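Ancylostoma secreted protein 2 (Necator americanus, PDB 4NUO) is a secreted hookworm protein of the CAP superfamily that binds zinc or copper in its cavity, though its biological role remains uncertain. Local coordinates at residues G124-K129 against G147-M152; A62-M67 against K205-A210; V153-V158 against I188-E193. All blocks are in the same frame, centred on the assembly; numbering follows the deposited sequence.

Contact 1 of 3, residues G124-K129 against G147-M152; sequences GELAEK and GHYTQM. With ZN (zinc ion), chain B.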
# COMPACT_ATOMS: atom_id res chain seq x y z
N GLY A 124 -0.10 5.82 -7.92
CA GLY A 124 -0.04 6.92 -8.87
C GLY A 124 0.36 8.26 -8.29
O GLY A 124 0.77 9.16 -9.03
N GLU A 125 0.24 8.42 -6.97
CA GLU A 125 0.66 9.66 -6.33
C GLU A 125 2.13 9.98 -6.61
O GLU A 125 2.48 11.14 -6.76
CB GLU A 125 0.36 9.64 -4.82
CG GLU A 125 -1.13 9.65 -4.51
CD GLU A 125 -1.43 9.46 -3.04
OE1 GLU A 125 -0.49 9.10 -2.29
OE2 GLU A 125 -2.59 9.65 -2.63
N LEU A 126 2.97 8.94 -6.68
CA LEU A 126 4.38 9.13 -7.02
C LEU A 126 4.59 9.81 -8.39
O LEU A 126 5.27 10.82 -8.50
CB LEU A 126 5.14 7.79 -6.98
CG LEU A 126 6.57 7.81 -7.55
CD1 LEU A 126 7.48 8.65 -6.65
CD2 LEU A 126 7.12 6.38 -7.71
N ALA A 127 3.99 9.24 -9.43
CA ALA A 127 4.14 9.75 -10.79
C ALA A 127 3.43 11.09 -10.99
O ALA A 127 3.88 11.93 -11.77
CB ALA A 127 3.62 8.74 -11.79
N GLU A 128 2.32 11.28 -10.27
CA GLU A 128 1.49 12.46 -10.51
C GLU A 128 1.91 13.67 -9.69
O GLU A 128 1.97 14.79 -10.22
CB GLU A 128 0.01 12.14 -10.26
CG GLU A 128 -0.59 11.17 -11.26
CD GLU A 128 -2.11 11.18 -11.28
OE1 GLU A 128 -2.71 11.94 -10.48
OE2 GLU A 128 -2.71 10.44 -12.09
N LYS A 129 2.21 13.46 -8.41
CA LYS A 129 2.56 14.57 -7.51
C LYS A 129 4.06 14.68 -7.31
O LYS A 129 4.57 15.76 -7.02
CB LYS A 129 1.85 14.42 -6.16
CG LYS A 129 0.33 14.49 -6.28
CD LYS A 129 -0.35 14.25 -4.95
CE LYS A 129 -1.87 14.32 -5.12
NZ LYS A 129 -2.63 13.67 -4.01
N GLY A 147 0.69 10.43 0.62
CA GLY A 147 0.67 9.51 1.75
C GLY A 147 0.10 8.13 1.48
O GLY A 147 0.36 7.20 2.25
N HIS A 148 -0.68 7.98 0.41
CA HIS A 148 -1.12 6.64 0.03
C HIS A 148 0.02 5.89 -0.62
O HIS A 148 0.30 4.73 -0.26
CB HIS A 148 -2.31 6.71 -0.91
CG HIS A 148 -3.53 7.34 -0.29
ND1 HIS A 148 -4.55 7.84 -1.04
CD2 HIS A 148 -3.87 7.50 1.00
CE1 HIS A 148 -5.49 8.32 -0.23
NE2 HIS A 148 -5.10 8.13 1.00
N TYR A 149 0.71 6.56 -1.54
CA TYR A 149 1.93 5.99 -2.10
C TYR A 149 2.98 5.63 -1.04
O TYR A 149 3.52 4.53 -1.06
CB TYR A 149 2.57 6.94 -3.13
CG TYR A 149 3.99 6.55 -3.45
CD1 TYR A 149 4.26 5.49 -4.30
CD2 TYR A 149 5.07 7.22 -2.87
CE1 TYR A 149 5.57 5.11 -4.59
CE2 TYR A 149 6.38 6.84 -3.15
CZ TYR A 149 6.62 5.79 -4.02
OH TYR A 149 7.91 5.40 -4.30
N THR A 150 3.29 6.56 -0.15
CA THR A 150 4.35 6.31 0.82
C THR A 150 4.03 5.13 1.73
O THR A 150 4.91 4.37 2.09
CB THR A 150 4.73 7.58 1.64
OG1 THR A 150 3.60 8.03 2.39
CG2 THR A 150 5.19 8.68 0.71
N GLN A 151 2.75 4.96 2.06
CA GLN A 151 2.35 3.79 2.84
C GLN A 151 2.49 2.49 2.04
O GLN A 151 2.88 1.45 2.59
CB GLN A 151 0.92 3.95 3.37
CG GLN A 151 0.40 2.72 4.10
CD GLN A 151 1.17 2.41 5.39
OE1 GLN A 151 0.82 2.92 6.47
NE2 GLN A 151 2.21 1.57 5.29
N MET A 152 2.18 2.53 0.74
CA MET A 152 2.32 1.34 -0.10
C MET A 152 3.76 0.86 -0.17
O MET A 152 4.00 -0.35 -0.23
CB MET A 152 1.82 1.59 -1.53
CG MET A 152 0.33 1.58 -1.68
SD MET A 152 -0.14 1.65 -3.41
CE MET A 152 0.25 -0.02 -3.89
ZN ZN B . -5.67 9.31 2.92
O HOH W 1 -7.64 10.38 1.86
O HOH W 2 -3.94 11.11 3.28
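The metal-bearing cavity of the CAP fold brings Glu-125 of helix 111-129 against His-148 and Tyr-149 at the start of helix 147-152. The short axes pass 8.3 Å apart at 132° between their N-to-C directions. One carboxylate oxygen of Glu-125 does most of the polar work. Its OE1 accepts a nearly straight bond from Tyr-149 N at 2.9 Å, the donor standing well above the carboxylate plane. His-148 N gives the same oxygen a second bond, also 2.9 Å but bent and weak, so two amides of the first helical turn converge on one atom. With CG anti to the carbonyl carbon (chi1 -68°) and an extended chain beyond it, the carboxylate reaches across to that turn. The other oxygen, OE2, lies 3.1 Å from His-148 ND1, but the angle is too poor for a hydrogen bond; the carboxylate and imidazole planes are close to parallel.

Helix 147-152 begins the CRISP signature, here GHYTQMVWQET, and CAP proteins typically keep paired histidines and glutamates in this cavity. Glu-125 and His-148 fit that pattern. Through its other ring nitrogen, NE2, His-148 binds the zinc ion at 2.3 Å, with two waters and His-88 completing the ligands seen here. Trp-122 meets the imidazole with ring planes about 70° apart, and Asn-100 hydrogen-bonds the His-148 carbonyl.

Away from the metal the contact turns apolar. Leu-126 CB sits over one face of the Tyr-149 ring, 3.6 Å from its centroid and close to the ring normal, a CH-pi contact. Its branch CD2 continues along the ring to approach Tyr-149 OH at 3.6 Å. Phe-123 meets the tyrosine ring edge-to-face, and Val-45 of helix 28-46 also packs against it.

Contact 2 of 3, residues A62-M67 against K205-A210; sequences AKMKTM and KGLCSA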
# COMPACT_ATOMS: atom_id res chain seq x y z
N ALA A 62 17.39 -0.42 -0.73
CA ALA A 62 18.38 -1.39 -0.26
C ALA A 62 17.79 -2.60 0.47
O ALA A 62 18.42 -3.66 0.54
CB ALA A 62 19.44 -0.70 0.63
N LYS A 63 16.58 -2.46 1.02
CA LYS A 63 15.98 -3.58 1.74
C LYS A 63 14.47 -3.47 1.79
O LYS A 63 13.86 -3.50 2.87
CB LYS A 63 16.58 -3.75 3.15
CG LYS A 63 16.68 -2.46 3.95
CD LYS A 63 17.37 -2.68 5.31
CE LYS A 63 16.58 -3.62 6.19
NZ LYS A 63 17.12 -3.65 7.58
N MET A 64 13.86 -3.35 0.61
CA MET A 64 12.41 -3.25 0.52
C MET A 64 11.80 -4.59 0.92
O MET A 64 12.11 -5.62 0.33
CB MET A 64 12.00 -2.87 -0.90
CG MET A 64 10.49 -2.75 -1.08
SD MET A 64 9.74 -1.37 -0.17
CE MET A 64 10.48 0.02 -1.02
N LYS A 65 10.95 -4.59 1.94
CA LYS A 65 10.46 -5.86 2.47
C LYS A 65 9.26 -6.40 1.70
O LYS A 65 8.42 -5.63 1.19
CB LYS A 65 10.17 -5.75 3.96
CG LYS A 65 11.46 -5.52 4.76
CD LYS A 65 11.19 -5.43 6.25
CE LYS A 65 12.49 -5.39 7.03
NZ LYS A 65 12.19 -5.52 8.48
N THR A 66 9.20 -7.72 1.58
CA THR A 66 8.05 -8.39 0.98
C THR A 66 6.84 -8.29 1.90
O THR A 66 6.95 -8.47 3.12
CB THR A 66 8.35 -9.89 0.69
OG1 THR A 66 9.56 -10.01 -0.06
CG2 THR A 66 7.20 -10.52 -0.08
N MET A 67 5.67 -8.00 1.32
CA MET A 67 4.44 -8.01 2.09
C MET A 67 3.77 -9.37 2.07
O MET A 67 3.88 -10.13 1.09
CB MET A 67 3.45 -6.96 1.55
CG MET A 67 3.88 -5.52 1.78
SD MET A 67 2.57 -4.43 1.22
CE MET A 67 2.86 -2.93 2.16
N LYS A 205 14.48 -8.75 -8.39
CA LYS A 205 13.17 -8.42 -7.81
C LYS A 205 13.28 -7.28 -6.80
O LYS A 205 12.46 -6.36 -6.80
CB LYS A 205 12.53 -9.63 -7.13
CD LYS A 205 10.01 -9.60 -7.42
N GLY A 206 14.29 -7.35 -5.93
CA GLY A 206 14.52 -6.30 -4.95
C GLY A 206 13.70 -6.37 -3.68
O GLY A 206 13.67 -5.41 -2.89
N LEU A 207 13.01 -7.49 -3.48
CA LEU A 207 12.16 -7.70 -2.30
C LEU A 207 12.81 -8.63 -1.28
O LEU A 207 13.21 -9.76 -1.62
CB LEU A 207 10.81 -8.29 -2.73
CG LEU A 207 9.59 -7.38 -2.93
CD1 LEU A 207 9.91 -5.89 -2.98
CD2 LEU A 207 8.75 -7.82 -4.12
N CYS A 208 12.90 -8.18 -0.03
CA CYS A 208 13.51 -8.97 1.04
C CYS A 208 12.49 -9.81 1.77
O CYS A 208 11.48 -9.29 2.26
CB CYS A 208 14.15 -8.05 2.08
SG CYS A 208 15.33 -6.95 1.37
N SER A 209 12.76 -11.11 1.89
CA SER A 209 11.91 -11.97 2.69
C SER A 209 12.51 -12.16 4.08
O SER A 209 13.70 -11.93 4.29
CB SER A 209 11.71 -13.32 2.00
OG SER A 209 11.00 -13.13 0.79
N ALA A 210 11.66 -12.55 5.03
CA ALA A 210 12.07 -12.68 6.43
C ALA A 210 13.25 -13.64 6.61
O ALA A 210 14.25 -13.30 7.27
CB ALA A 210 10.89 -13.10 7.28
OXT ALA A 210 13.22 -14.80 6.02
O HOH W 3 15.86 -4.15 -1.79
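Met-64 and Lys-65 run parallel to Leu-207 and Cys-208 at an edge of the mixed sheet of the CAP fold, where the C-terminal strand 207-208 is added beside strand 64-69. The pairing is short, and only the Lys-65 with Cys-208 bridge is regular; its CA atoms are 4.6 Å apart and both side chains lie on the same face of the sheet.

Two backbone hydrogen bonds hold the strands together, both from or to Cys-208. Its N donates to Met-64 O at 2.7 Å, and its O accepts from Thr-66 N at 2.9 Å; each is almost straight at the hydrogen. CA-H...O contacts back them up: Leu-207 CA leans on Met-64 O and Lys-65 CA on Cys-208 O. Toward the start of the pairing, where the strands separate, a water takes over, accepting from Met-64 N at 3.2 Å and donating to Gly-206 O.

The apolar side-chain contact is made by Met-64 and Leu-207, which lie side by side and point the same way, with Met-64 CG 3.7 Å from Leu-207 CD1. The methionine CG is anti to its amide nitrogen (chi1 180°), and the chain then bends twice, carrying its end away toward Arg-42 and Ala-46 of helix 28-46.

Covalent and ionic links tie the contact to its surroundings. Cys-208 is disulfide-bonded to Cys-198, and its sulfur rests against the backbone of Lys-63, SG to CA 3.5 Å. Lys-65 sends an extended chain to a salt bridge with Glu-156. The last contact across the strands is van der Waals: Thr-66 crosses Leu-207 at about a right angle, its OG1 meeting Leu-207 CB at 3.4 Å.

Contact 3 of 3, residues V153-V158 against I188-E193; sequences VWQETV and IYEKGE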
# COMPACT_ATOMS: atom_id res chain seq x y z
N VAL A 153 4.71 1.78 -0.17
CA VAL A 153 6.12 1.40 -0.33
C VAL A 153 6.93 1.59 0.95
O VAL A 153 8.17 1.60 0.93
CB VAL A 153 6.79 2.15 -1.51
CG1 VAL A 153 6.05 1.86 -2.81
CG2 VAL A 153 6.85 3.66 -1.24
N TRP A 154 6.23 1.70 2.08
CA TRP A 154 6.91 1.85 3.38
C TRP A 154 7.70 0.57 3.67
O TRP A 154 7.12 -0.51 3.77
CB TRP A 154 5.89 2.13 4.48
CG TRP A 154 6.50 2.70 5.74
CD1 TRP A 154 6.88 2.01 6.86
CD2 TRP A 154 6.79 4.09 5.99
NE1 TRP A 154 7.39 2.89 7.80
CE2 TRP A 154 7.36 4.16 7.29
CE3 TRP A 154 6.64 5.26 5.25
CZ2 TRP A 154 7.77 5.37 7.85
CZ3 TRP A 154 7.04 6.47 5.82
CH2 TRP A 154 7.60 6.51 7.11
N GLN A 155 9.01 0.72 3.79
CA GLN A 155 9.92 -0.41 3.90
C GLN A 155 9.51 -1.39 5.00
O GLN A 155 9.45 -2.60 4.77
CB GLN A 155 11.33 0.11 4.18
CG GLN A 155 12.33 -0.97 4.61
CD GLN A 155 13.67 -0.38 4.94
OE1 GLN A 155 14.33 0.18 4.06
NE2 GLN A 155 14.08 -0.48 6.20
N GLU A 156 9.23 -0.85 6.18
CA GLU A 156 8.95 -1.67 7.35
C GLU A 156 7.53 -2.24 7.40
O GLU A 156 7.25 -3.11 8.23
CB GLU A 156 9.28 -0.90 8.63
CG GLU A 156 10.76 -0.57 8.77
CD GLU A 156 11.65 -1.81 8.78
OE1 GLU A 156 11.25 -2.84 9.36
OE2 GLU A 156 12.75 -1.75 8.20
N THR A 157 6.65 -1.80 6.50
CA THR A 157 5.29 -2.37 6.47
C THR A 157 5.29 -3.70 5.72
O THR A 157 5.66 -3.75 4.53
CB THR A 157 4.26 -1.41 5.85
OG1 THR A 157 4.22 -0.20 6.61
CG2 THR A 157 2.86 -2.04 5.87
N VAL A 158 4.88 -4.77 6.40
CA VAL A 158 4.96 -6.12 5.83
C VAL A 158 3.66 -6.90 5.91
O VAL A 158 3.60 -8.06 5.52
CB VAL A 158 6.09 -6.93 6.48
CG1 VAL A 158 7.44 -6.25 6.24
CG2 VAL A 158 5.85 -7.07 7.99
N ILE A 188 10.95 6.70 4.28
CA ILE A 188 9.99 5.78 3.68
C ILE A 188 10.65 4.42 3.46
O ILE A 188 10.11 3.38 3.82
CB ILE A 188 9.48 6.32 2.33
CG1 ILE A 188 8.82 7.68 2.54
CG2 ILE A 188 8.48 5.34 1.68
CD1 ILE A 188 8.72 8.52 1.26
N TYR A 189 11.85 4.44 2.89
CA TYR A 189 12.68 3.25 2.81
C TYR A 189 14.14 3.66 2.74
O TYR A 189 14.47 4.80 2.39
CB TYR A 189 12.28 2.36 1.61
CG TYR A 189 12.31 3.04 0.25
CD1 TYR A 189 13.48 3.11 -0.49
CD2 TYR A 189 11.15 3.57 -0.30
CE1 TYR A 189 13.50 3.70 -1.75
CE2 TYR A 189 11.17 4.18 -1.55
CZ TYR A 189 12.34 4.25 -2.26
OH TYR A 189 12.35 4.86 -3.51
N GLU A 190 15.01 2.71 3.07
CA GLU A 190 16.45 2.96 3.00
C GLU A 190 16.94 2.91 1.56
O GLU A 190 16.64 1.96 0.82
CB GLU A 190 17.19 1.91 3.84
CG GLU A 190 16.86 2.04 5.32
CD GLU A 190 17.36 0.87 6.14
OE1 GLU A 190 16.66 0.51 7.12
OE2 GLU A 190 18.45 0.33 5.82
N LYS A 191 17.69 3.94 1.15
CA LYS A 191 18.21 4.00 -0.21
C LYS A 191 19.48 3.16 -0.37
O LYS A 191 20.36 3.16 0.50
CB LYS A 191 18.49 5.45 -0.62
CG LYS A 191 17.26 6.34 -0.61
CD LYS A 191 17.47 7.60 -1.43
CE LYS A 191 18.39 8.59 -0.78
NZ LYS A 191 18.55 9.77 -1.68
N GLY A 192 19.55 2.43 -1.48
CA GLY A 192 20.72 1.64 -1.82
C GLY A 192 20.39 0.69 -2.95
O GLY A 192 19.25 0.65 -3.42
N GLU A 193 21.37 -0.08 -3.40
CA GLU A 193 21.12 -1.04 -4.46
C GLU A 193 20.21 -2.14 -3.93
O GLU A 193 20.27 -2.50 -2.75
CB GLU A 193 22.44 -1.61 -4.98
CG GLU A 193 23.31 -0.55 -5.67
CD GLU A 193 22.71 -0.05 -6.97
OE1 GLU A 193 22.07 -0.85 -7.68
OE2 GLU A 193 22.85 1.16 -7.27
O HOH W 4 14.90 -0.26 1.38
O HOH W 5 10.22 2.09 6.63
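Trp-154 and Gln-155 face Ile-188 and Tyr-189 where two irregular loops run past each other; the Gln-155 and Tyr-189 CA atoms are 4.7 Å apart. Val-153 has just left helix 147-152, and a type I beta turn from Trp-154 to Thr-157 carries the chain on toward strand 159-166. One direct backbone bond joins the loops: Gln-155 N donates to Ile-188 O at 2.9 Å, essentially straight. A water adds a second route, accepting from Glu-156 N and donating to that same Ile-188 oxygen.

The indole of Trp-154, the tryptophan of the CRISP signature, lies with Ile-188 CA over the face of its six-membered ring, 4.0 Å from the centroid, while Ile-188 CG1 touches CZ3. The Ile-188 CG2 branch turns instead to Val-153 CG2 at 3.7 Å. Tyr-189 lays its CB against Gln-155 CB and sends its hydroxyl to a hydrogen bond with Pro-59 O.

Gln-155, extended beyond CG (chi2 -177°), reaches past Tyr-189 to set its amide against Glu-190. OE1 accepts from Glu-190 N at 2.8 Å, the donor above the carbonyl plane, and also takes a water bridged to Glu-190 O. NE2 has both hydrogens engaged in its own amide plane: one to Glu-190 OE1 at 2.9 Å, reached from above the carboxylate plane, the other to Glu-156 OE2 at 2.7 Å. With oxygen and nitrogen roles so distinct, the rotation of this amide is fixed. The two carboxylates sit close around one neutral amide; their likely mutual repulsion is probably eased by Lys-65, paired with Glu-156, and Lys-197, paired with Glu-190.

Overall arrangement
Contact 2 spans the longest stretch of chain, from 62-67 to the C-terminus, and the other two fall within that span in series, contact 1 before contact 3. Helix 147-152 of contact 1 runs straight into the 153-158 loop of contact 3, so one CRISP-signature segment serves both; their centres are about 14 Å apart and Gln-151 probably hydrogen-bonds Thr-157. Contacts 2 and 3 are closer, about 8 Å between centres, and Ala-62 N probably hydrogen-bonds Glu-190 O. Centres of contacts 1 and 2 are about 19 Å apart, with Met-152 touching Met-67. Helix 28-46 borders all three, packing on Tyr-149 and Met-152, on Val-153 and Tyr-189, and on the sheet edge of contact 2.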